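Local coordinates for protein metallophosphoesterase (Sphaerobacter thermophilus, PDB 3RQZ) that binds zinc at a two-metal centre and, as a member of the YfcE family of metallophosphoesterases, probably acts as a phosphatase, at residues 148-160 with 167-179. Sequence-based numbering, arbitrary orientation.
With ZN (zinc ion), chain D.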
ATOM      1  N   VAL A 148      -0.794   3.156   7.693  1.00 20.82           N
ATOM      2  CA  VAL A 148      -1.995   2.890   6.902  1.00 21.02           C
ATOM      3  C   VAL A 148      -1.723   3.095   5.407  1.00 20.75           C
ATOM      4  O   VAL A 148      -0.769   3.781   5.051  1.00 22.35           O
ATOM      5  CB  VAL A 148      -3.180   3.803   7.346  1.00 21.08           C
ATOM      6  CG1 VAL A 148      -3.456   3.689   8.846  1.00 21.44           C
ATOM      7  CG2 VAL A 148      -2.934   5.293   6.969  1.00 22.44           C
ATOM      8  N   GLY A 149      -2.556   2.506   4.538  1.00 20.70           N
ATOM      9  CA  GLY A 149      -2.469   2.724   3.079  1.00 20.04           C
ATOM     10  C   GLY A 149      -3.815   3.173   2.526  1.00 20.45           C
ATOM     11  O   GLY A 149      -4.445   4.106   3.086  1.00 19.61           O
ATOM     12  N   HIS A 150      -4.218   2.544   1.412  1.00 19.86           N
ATOM     13  CA  HIS A 150      -5.611   2.577   0.892  1.00 21.20           C
ATOM     14  C   HIS A 150      -5.960   3.865   0.113  1.00 21.36           C
ATOM     15  O   HIS A 150      -6.676   3.823  -0.890  1.00 22.97           O
ATOM     16  CB  HIS A 150      -6.583   2.327   2.077  1.00 21.38           C
ATOM     17  CG  HIS A 150      -7.995   1.978   1.707  1.00 22.16           C
ATOM     18  ND1 HIS A 150      -8.354   1.331   0.543  1.00 22.63           N
ATOM     19  CD2 HIS A 150      -9.143   2.149   2.408  1.00 23.10           C
ATOM     20  CE1 HIS A 150      -9.665   1.145   0.532  1.00 24.72           C
ATOM     21  NE2 HIS A 150     -10.164   1.617   1.662  1.00 23.82           N
ATOM     22  N   THR A 151      -5.445   5.009   0.528  1.00 21.53           N
ATOM     23  CA  THR A 151      -5.739   6.234  -0.209  1.00 21.94           C
ATOM     24  C   THR A 151      -4.862   6.388  -1.453  1.00 21.72           C
ATOM     25  O   THR A 151      -5.221   7.108  -2.379  1.00 21.66           O
ATOM     26  CB  THR A 151      -5.493   7.467   0.677  1.00 22.39           C
ATOM     27  OG1 THR A 151      -4.114   7.443   1.075  1.00 23.72           O
ATOM     28  CG2 THR A 151      -6.372   7.427   1.930  1.00 22.88           C
ATOM     29  N   HIS A 152      -3.700   5.735  -1.461  1.00 22.02           N
ATOM     30  CA  HIS A 152      -2.698   5.843  -2.557  1.00 22.07           C
ATOM     31  C   HIS A 152      -2.034   7.220  -2.576  1.00 22.61           C
ATOM     32  O   HIS A 152      -1.537   7.721  -3.631  1.00 23.27           O
ATOM     33  CB  HIS A 152      -3.302   5.537  -3.935  1.00 22.03           C
ATOM     34  CG  HIS A 152      -3.908   4.177  -4.059  1.00 22.62           C
ATOM     35  ND1 HIS A 152      -4.257   3.639  -5.279  1.00 24.11           N
ATOM     36  CD2 HIS A 152      -4.258   3.252  -3.127  1.00 22.68           C
ATOM     37  CE1 HIS A 152      -4.792   2.443  -5.096  1.00 22.84           C
ATOM     38  NE2 HIS A 152      -4.814   2.189  -3.803  1.00 22.17           N
ATOM     39  N   VAL A 153      -2.066   7.872  -1.422  1.00 22.68           N
ATOM     40  CA  VAL A 153      -1.429   9.181  -1.283  1.00 22.93           C
ATOM     41  C   VAL A 153      -0.585   9.164  -0.016  1.00 22.35           C
ATOM     42  O   VAL A 153      -1.098   8.849   1.065  1.00 22.06           O
ATOM     43  CB  VAL A 153      -2.474  10.331  -1.274  1.00 22.78           C
ATOM     44  CG1 VAL A 153      -1.783  11.743  -1.106  1.00 24.77           C
ATOM     45  CG2 VAL A 153      -3.333  10.334  -2.587  1.00 25.58           C
ATOM     46  N   PRO A 154       0.715   9.493  -0.130  1.00 22.65           N
ATOM     47  CA  PRO A 154       1.478   9.526   1.110  1.00 22.84           C
ATOM     48  C   PRO A 154       0.992  10.654   2.022  1.00 23.85           C
ATOM     49  O   PRO A 154       0.509  11.685   1.546  1.00 24.41           O
ATOM     50  CB  PRO A 154       2.937   9.720   0.644  1.00 22.82           C
ATOM     51  CG  PRO A 154       2.820  10.381  -0.679  1.00 22.62           C
ATOM     52  CD  PRO A 154       1.537   9.847  -1.304  1.00 22.73           C
ATOM     53  N   LEU A 155       1.118  10.449   3.331  1.00 24.06           N
ATOM     54  CA  LEU A 155       0.470  11.302   4.317  1.00 25.46           C
ATOM     55  C   LEU A 155       1.132  11.085   5.675  1.00 25.79           C
ATOM     56  O   LEU A 155       1.603   9.977   5.974  1.00 25.53           O
ATOM     57  CB  LEU A 155      -1.027  10.920   4.426  1.00 25.54           C
ATOM     58  CG  LEU A 155      -1.915  11.601   5.475  1.00 26.97           C
ATOM     59  CD1 LEU A 155      -3.319  11.925   4.928  1.00 27.50           C
ATOM     60  CD2 LEU A 155      -2.045  10.762   6.763  1.00 28.56           C
ATOM     61  N   TYR A 156       1.172  12.143   6.486  1.00 26.19           N
ATOM     62  CA  TYR A 156       1.425  12.006   7.903  1.00 26.86           C
ATOM     63  C   TYR A 156       0.642  13.061   8.688  1.00 27.50           C
ATOM     64  O   TYR A 156       0.454  14.196   8.233  1.00 27.96           O
ATOM     65  CB  TYR A 156       2.935  12.036   8.246  1.00 27.04           C
ATOM     66  CG  TYR A 156       3.679  13.330   7.951  1.00 27.84           C
ATOM     67  CD1 TYR A 156       4.368  13.496   6.744  1.00 28.69           C
ATOM     68  CD2 TYR A 156       3.715  14.372   8.888  1.00 26.88           C
ATOM     69  CE1 TYR A 156       5.047  14.676   6.464  1.00 30.82           C
ATOM     70  CE2 TYR A 156       4.414  15.561   8.635  1.00 30.02           C
ATOM     71  CZ  TYR A 156       5.080  15.699   7.421  1.00 31.07           C
ATOM     72  OH  TYR A 156       5.755  16.849   7.139  1.00 33.16           O
ATOM     73  N   ILE A 157       0.168  12.671   9.864  1.00 27.40           N
ATOM     74  CA  ILE A 157      -0.465  13.641  10.781  1.00 28.32           C
ATOM     75  C   ILE A 157      -0.114  13.247  12.219  1.00 28.47           C
ATOM     76  O   ILE A 157      -0.103  12.070  12.530  1.00 27.25           O
ATOM     77  CB  ILE A 157      -2.000  13.693  10.558  1.00 28.31           C
ATOM     78  CG1 ILE A 157      -2.634  14.846  11.342  1.00 29.84           C
ATOM     79  CG2 ILE A 157      -2.663  12.301  10.872  1.00 28.35           C
ATOM     80  CD1 ILE A 157      -4.084  15.175  10.862  1.00 31.39           C
ATOM     81  N   ARG A 158       0.229  14.227  13.062  1.00 29.18           N
ATOM     82  CA  ARG A 158       0.402  13.979  14.500  1.00 30.29           C
ATOM     83  C   ARG A 158      -0.940  14.047  15.262  1.00 30.45           C
ATOM     84  O   ARG A 158      -1.910  14.655  14.807  1.00 30.02           O
ATOM     85  CB  ARG A 158       1.456  14.913  15.120  1.00 30.39           C
ATOM     86  CG  ARG A 158       2.013  14.405  16.454  1.00 34.51           C
ATOM     87  CD  ARG A 158       3.322  15.063  16.858  1.00 41.02           C
ATOM     88  NE  ARG A 158       3.367  16.451  16.433  1.00 44.73           N
ATOM     89  CZ  ARG A 158       3.334  17.492  17.252  1.00 49.95           C
ATOM     90  NH1 ARG A 158       3.364  18.724  16.746  1.00 52.13           N
ATOM     91  NH2 ARG A 158       3.293  17.309  18.577  1.00 53.28           N
ATOM     92  N   GLU A 159      -0.986  13.397  16.415  1.00 30.50           N
ATOM     93  CA  GLU A 159      -2.220  13.301  17.197  1.00 31.80           C
ATOM     94  C   GLU A 159      -2.761  14.674  17.613  1.00 32.68           C
ATOM     95  O   GLU A 159      -3.957  14.940  17.461  1.00 32.51           O
ATOM     96  CB  GLU A 159      -1.993  12.398  18.409  1.00 31.53           C
ATOM     97  CG  GLU A 159      -3.198  12.211  19.310  1.00 33.62           C
ATOM     98  CD  GLU A 159      -2.930  11.244  20.468  1.00 37.26           C
ATOM     99  OE1 GLU A 159      -1.807  11.260  21.030  1.00 40.48           O
ATOM    100  OE2 GLU A 159      -3.837  10.469  20.828  1.00 36.55           O
ATOM    101  N   ASP A 160      -1.892  15.550  18.107  1.00 33.39           N
ATOM    102  CA  ASP A 160      -2.355  16.879  18.518  1.00 34.61           C
ATOM    103  C   ASP A 160      -2.918  17.706  17.352  1.00 34.31           C
ATOM    104  O   ASP A 160      -3.875  18.447  17.541  1.00 34.10           O
ATOM    105  CB  ASP A 160      -1.274  17.661  19.277  1.00 36.19           C
ATOM    106  CG  ASP A 160      -0.013  17.906  18.452  1.00 37.70           C
ATOM    107  OD1 ASP A 160       0.129  17.392  17.327  1.00 39.96           O
ATOM    108  OD2 ASP A 160       0.858  18.623  18.959  1.00 40.73           O
ATOM    109  N   ALA A 167      -4.962  20.155   9.156  1.00 34.45           N
ATOM    110  CA  ALA A 167      -4.849  19.300   7.973  1.00 34.19           C
ATOM    111  C   ALA A 167      -3.605  18.362   8.011  1.00 33.07           C
ATOM    112  O   ALA A 167      -2.543  18.769   8.514  1.00 32.91           O
ATOM    113  CB  ALA A 167      -4.846  20.181   6.692  1.00 34.58           C
ATOM    114  N   PRO A 168      -3.738  17.103   7.504  1.00 31.65           N
ATOM    115  CA  PRO A 168      -2.565  16.204   7.404  1.00 30.85           C
ATOM    116  C   PRO A 168      -1.574  16.724   6.369  1.00 30.25           C
ATOM    117  O   PRO A 168      -1.941  17.538   5.537  1.00 30.55           O
ATOM    118  CB  PRO A 168      -3.137  14.883   6.890  1.00 30.20           C
ATOM    119  CG  PRO A 168      -4.583  15.084   6.659  1.00 31.08           C
ATOM    120  CD  PRO A 168      -5.000  16.445   7.098  1.00 31.76           C
ATOM    121  N   HIS A 169      -0.347  16.226   6.404  1.00 29.55           N
ATOM    122  CA  HIS A 169       0.718  16.722   5.543  1.00 29.80           C
ATOM    123  C   HIS A 169       0.919  15.745   4.409  1.00 29.12           C
ATOM    124  O   HIS A 169       0.868  14.546   4.621  1.00 28.61           O
ATOM    125  CB  HIS A 169       2.024  16.846   6.342  1.00 30.23           C
ATOM    126  CG  HIS A 169       1.923  17.736   7.541  1.00 32.58           C
ATOM    127  ND1 HIS A 169       2.364  19.040   7.532  1.00 35.35           N
ATOM    128  CD2 HIS A 169       1.437  17.510   8.790  1.00 33.06           C
ATOM    129  CE1 HIS A 169       2.151  19.584   8.719  1.00 35.25           C
ATOM    130  NE2 HIS A 169       1.583  18.680   9.498  1.00 33.94           N
ATOM    131  N   HIS A 170       1.153  16.268   3.206  1.00 28.91           N
ATOM    132  CA  HIS A 170       1.528  15.453   2.064  1.00 29.61           C
ATOM    133  C   HIS A 170       3.039  15.590   1.890  1.00 29.54           C
ATOM    134  O   HIS A 170       3.512  16.630   1.438  1.00 30.25           O
ATOM    135  CB  HIS A 170       0.797  15.946   0.797  1.00 30.78           C
ATOM    136  CG  HIS A 170       1.202  15.227  -0.456  1.00 31.80           C
ATOM    137  ND1 HIS A 170       2.123  15.741  -1.343  1.00 35.17           N
ATOM    138  CD2 HIS A 170       0.797  14.048  -0.981  1.00 31.72           C
ATOM    139  CE1 HIS A 170       2.273  14.908  -2.359  1.00 34.42           C
ATOM    140  NE2 HIS A 170       1.486  13.865  -2.159  1.00 32.99           N
ATOM    141  N   PRO A 171       3.812  14.556   2.267  1.00 29.88           N
ATOM    142  CA  PRO A 171       5.273  14.681   2.189  1.00 30.05           C
ATOM    143  C   PRO A 171       5.777  14.726   0.749  1.00 31.43           C
ATOM    144  O   PRO A 171       5.179  14.114  -0.161  1.00 31.68           O
ATOM    145  CB  PRO A 171       5.777  13.404   2.883  1.00 29.85           C
ATOM    146  CG  PRO A 171       4.653  12.403   2.662  1.00 29.30           C
ATOM    147  CD  PRO A 171       3.379  13.200   2.674  1.00 29.10           C
ATOM    148  N   ASN A 172       6.856  15.472   0.548  1.00 32.61           N
ATOM    149  CA  ASN A 172       7.515  15.568  -0.751  1.00 33.84           C
ATOM    150  C   ASN A 172       8.474  14.409  -0.873  1.00 32.79           C
ATOM    151  O   ASN A 172       8.757  13.720   0.109  1.00 32.15           O
ATOM    152  CB  ASN A 172       8.344  16.860  -0.838  1.00 34.77           C
ATOM    153  CG  ASN A 172       7.563  18.107  -0.467  1.00 39.21           C
ATOM    154  OD1 ASN A 172       7.995  18.872   0.406  1.00 43.48           O
ATOM    155  ND2 ASN A 172       6.446  18.356  -1.159  1.00 41.66           N
ATOM    156  N   ASP A 173       9.019  14.229  -2.069  1.00 33.55           N
ATOM    157  CA  ASP A 173      10.076  13.249  -2.309  1.00 33.84           C
ATOM    158  C   ASP A 173      11.298  13.589  -1.454  1.00 33.84           C
ATOM    159  O   ASP A 173      11.827  14.695  -1.542  1.00 34.28           O
ATOM    160  CB  ASP A 173      10.471  13.223  -3.798  1.00 34.34           C
ATOM    161  CG  ASP A 173      11.518  12.162  -4.092  1.00 35.71           C
ATOM    162  OD1 ASP A 173      11.456  11.082  -3.466  1.00 38.59           O
ATOM    163  OD2 ASP A 173      12.418  12.410  -4.917  1.00 38.41           O
ATOM    164  N   GLY A 174      11.730  12.654  -0.611  1.00 33.41           N
ATOM    165  CA  GLY A 174      12.911  12.883   0.241  1.00 34.00           C
ATOM    166  C   GLY A 174      12.639  13.490   1.609  1.00 33.96           C
ATOM    167  O   GLY A 174      13.572  13.705   2.398  1.00 34.19           O
ATOM    168  N   GLU A 175      11.379  13.791   1.889  1.00 33.69           N
ATOM    169  CA  GLU A 175      11.018  14.457   3.128  1.00 34.61           C
ATOM    170  C   GLU A 175      11.248  13.525   4.309  1.00 34.18           C
ATOM    171  O   GLU A 175      10.802  12.365   4.307  1.00 33.21           O
ATOM    172  CB  GLU A 175       9.568  14.947   3.110  1.00 34.94           C
ATOM    173  CG  GLU A 175       9.126  15.614   4.435  1.00 36.89           C
ATOM    174  CD  GLU A 175       7.937  16.533   4.272  1.00 39.25           C
ATOM    175  OE1 GLU A 175       7.508  16.784   3.121  1.00 38.90           O
ATOM    176  OE2 GLU A 175       7.429  17.011   5.310  1.00 42.75           O
ATOM    177  N   VAL A 176      11.968  14.049   5.296  1.00 34.79           N
ATOM    178  CA  VAL A 176      12.289  13.324   6.519  1.00 35.23           C
ATOM    179  C   VAL A 176      11.333  13.753   7.616  1.00 35.02           C
ATOM    180  O   VAL A 176      11.222  14.943   7.941  1.00 36.09           O
ATOM    181  CB  VAL A 176      13.747  13.566   6.980  1.00 36.08           C
ATOM    182  CG1 VAL A 176      14.012  12.892   8.327  1.00 37.34           C
ATOM    183  CG2 VAL A 176      14.736  13.071   5.938  1.00 36.46           C
ATOM    184  N   LEU A 177      10.654  12.775   8.199  1.00 34.33           N
ATOM    185  CA  LEU A 177       9.754  13.021   9.336  1.00 33.76           C
ATOM    186  C   LEU A 177      10.354  12.457  10.614  1.00 33.82           C
ATOM    187  O   LEU A 177      10.695  11.273  10.673  1.00 33.01           O
ATOM    188  CB  LEU A 177       8.376  12.401   9.105  1.00 32.81           C
ATOM    189  CG  LEU A 177       7.385  12.645  10.261  1.00 33.43           C
ATOM    190  CD1 LEU A 177       7.041  14.159  10.463  1.00 34.42           C
ATOM    191  CD2 LEU A 177       6.120  11.834  10.100  1.00 35.84           C
ATOM    192  N   ASP A 178      10.473  13.335  11.611  1.00 34.45           N
ATOM    193  CA  ASP A 178      10.931  13.044  12.962  1.00 35.66           C
ATOM    194  C   ASP A 178       9.731  12.545  13.781  1.00 35.45           C
ATOM    195  O   ASP A 178       8.849  13.320  14.124  1.00 35.47           O
ATOM    196  CB  ASP A 178      11.522  14.347  13.562  1.00 36.32           C
ATOM    197  CG  ASP A 178      12.088  14.177  14.972  1.00 39.26           C
ATOM    198  OD1 ASP A 178      11.892  13.126  15.612  1.00 41.37           O
ATOM    199  OD2 ASP A 178      12.746  15.138  15.456  1.00 43.71           O
ATOM    200  N   VAL A 179       9.682  11.248  14.079  1.00 35.74           N
ATOM    201  CA  VAL A 179       8.580  10.714  14.879  1.00 36.20           C
ATOM    202  C   VAL A 179       8.937  10.560  16.369  1.00 37.57           C
ATOM    203  O   VAL A 179       8.297   9.771  17.065  1.00 37.25           O
ATOM    204  CB  VAL A 179       8.018   9.375  14.301  1.00 35.65           C
ATOM    205  CG1 VAL A 179       7.426   9.580  12.902  1.00 34.04           C
ATOM    206  CG2 VAL A 179       9.094   8.293  14.261  1.00 36.53           C
TER
HETATM  207 ZN    ZN D 301      -5.510   0.188  -3.012  1.00 29.84          ZN
HETATM  208  O   HOH W   1      -7.738   0.675  -3.909  1.00 26.74           O
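Tyr156 and His169 face each other as an antiparallel, hydrogen-bonded pair, a single bridge between strand 154-158 and the segment 167-179. Tyr156 N gives a bond of 3.1 Å to His169 O, and His169 N returns one to Tyr156 O. The same His169 O also receives a CA-H...O contact from Leu155 CA.

Tyr156 buries more area in the contact than any other residue. With CG between the backbone N and the carbonyl carbon (chi1 64°), its ring is set flat between His169 and Leu177. His169 CB lies over one face, 3.6 Å from the centroid of the Tyr156 ring; Leu177 CD1 covers the opposite face, 3.9 Å from the same centroid, in a second CH-pi contact. The His169 imidazole runs nearly parallel to the Tyr156 ring (planes at 9°) but is displaced so that most of it lies beyond the phenol; its NE2 bonds to Glu161. Pro171 CB sits at the phenol's edge.

Tyr156 OH donates a very short hydrogen bond, 2.5 Å, to Glu175 OE2, the carboxylate standing at 80° to the ring. Glu175 OE1 accepts from Asn172 N, so the carboxylate ties the phenol to the type II turn 172-175.

Apolar contacts flank the bridge: Leu155 CD1 meets Pro168 CB at 3.6 Å, Ile157 CB approaches the same proline carbon, and Pro154 CB packs on Pro171 CG. Val153 CG1 touches the edge of the His170 ring at CD2 (3.5 Å); His170 NE2 bonds to Asp196.

Earlier in the same segment, His150 and His152 belong to the two-zinc centre; His152 NE2 binds one zinc ion with Asp11, His13 and Asp37. The contact thus joins the edge strand of one sheet, just beyond the Gly-His-Thr-His metal-binding loop, to a connection leading into strand 176-178 of the other, within the helix-flanked double beta-sheet fold of calcineurin-like metallophosphoesterases.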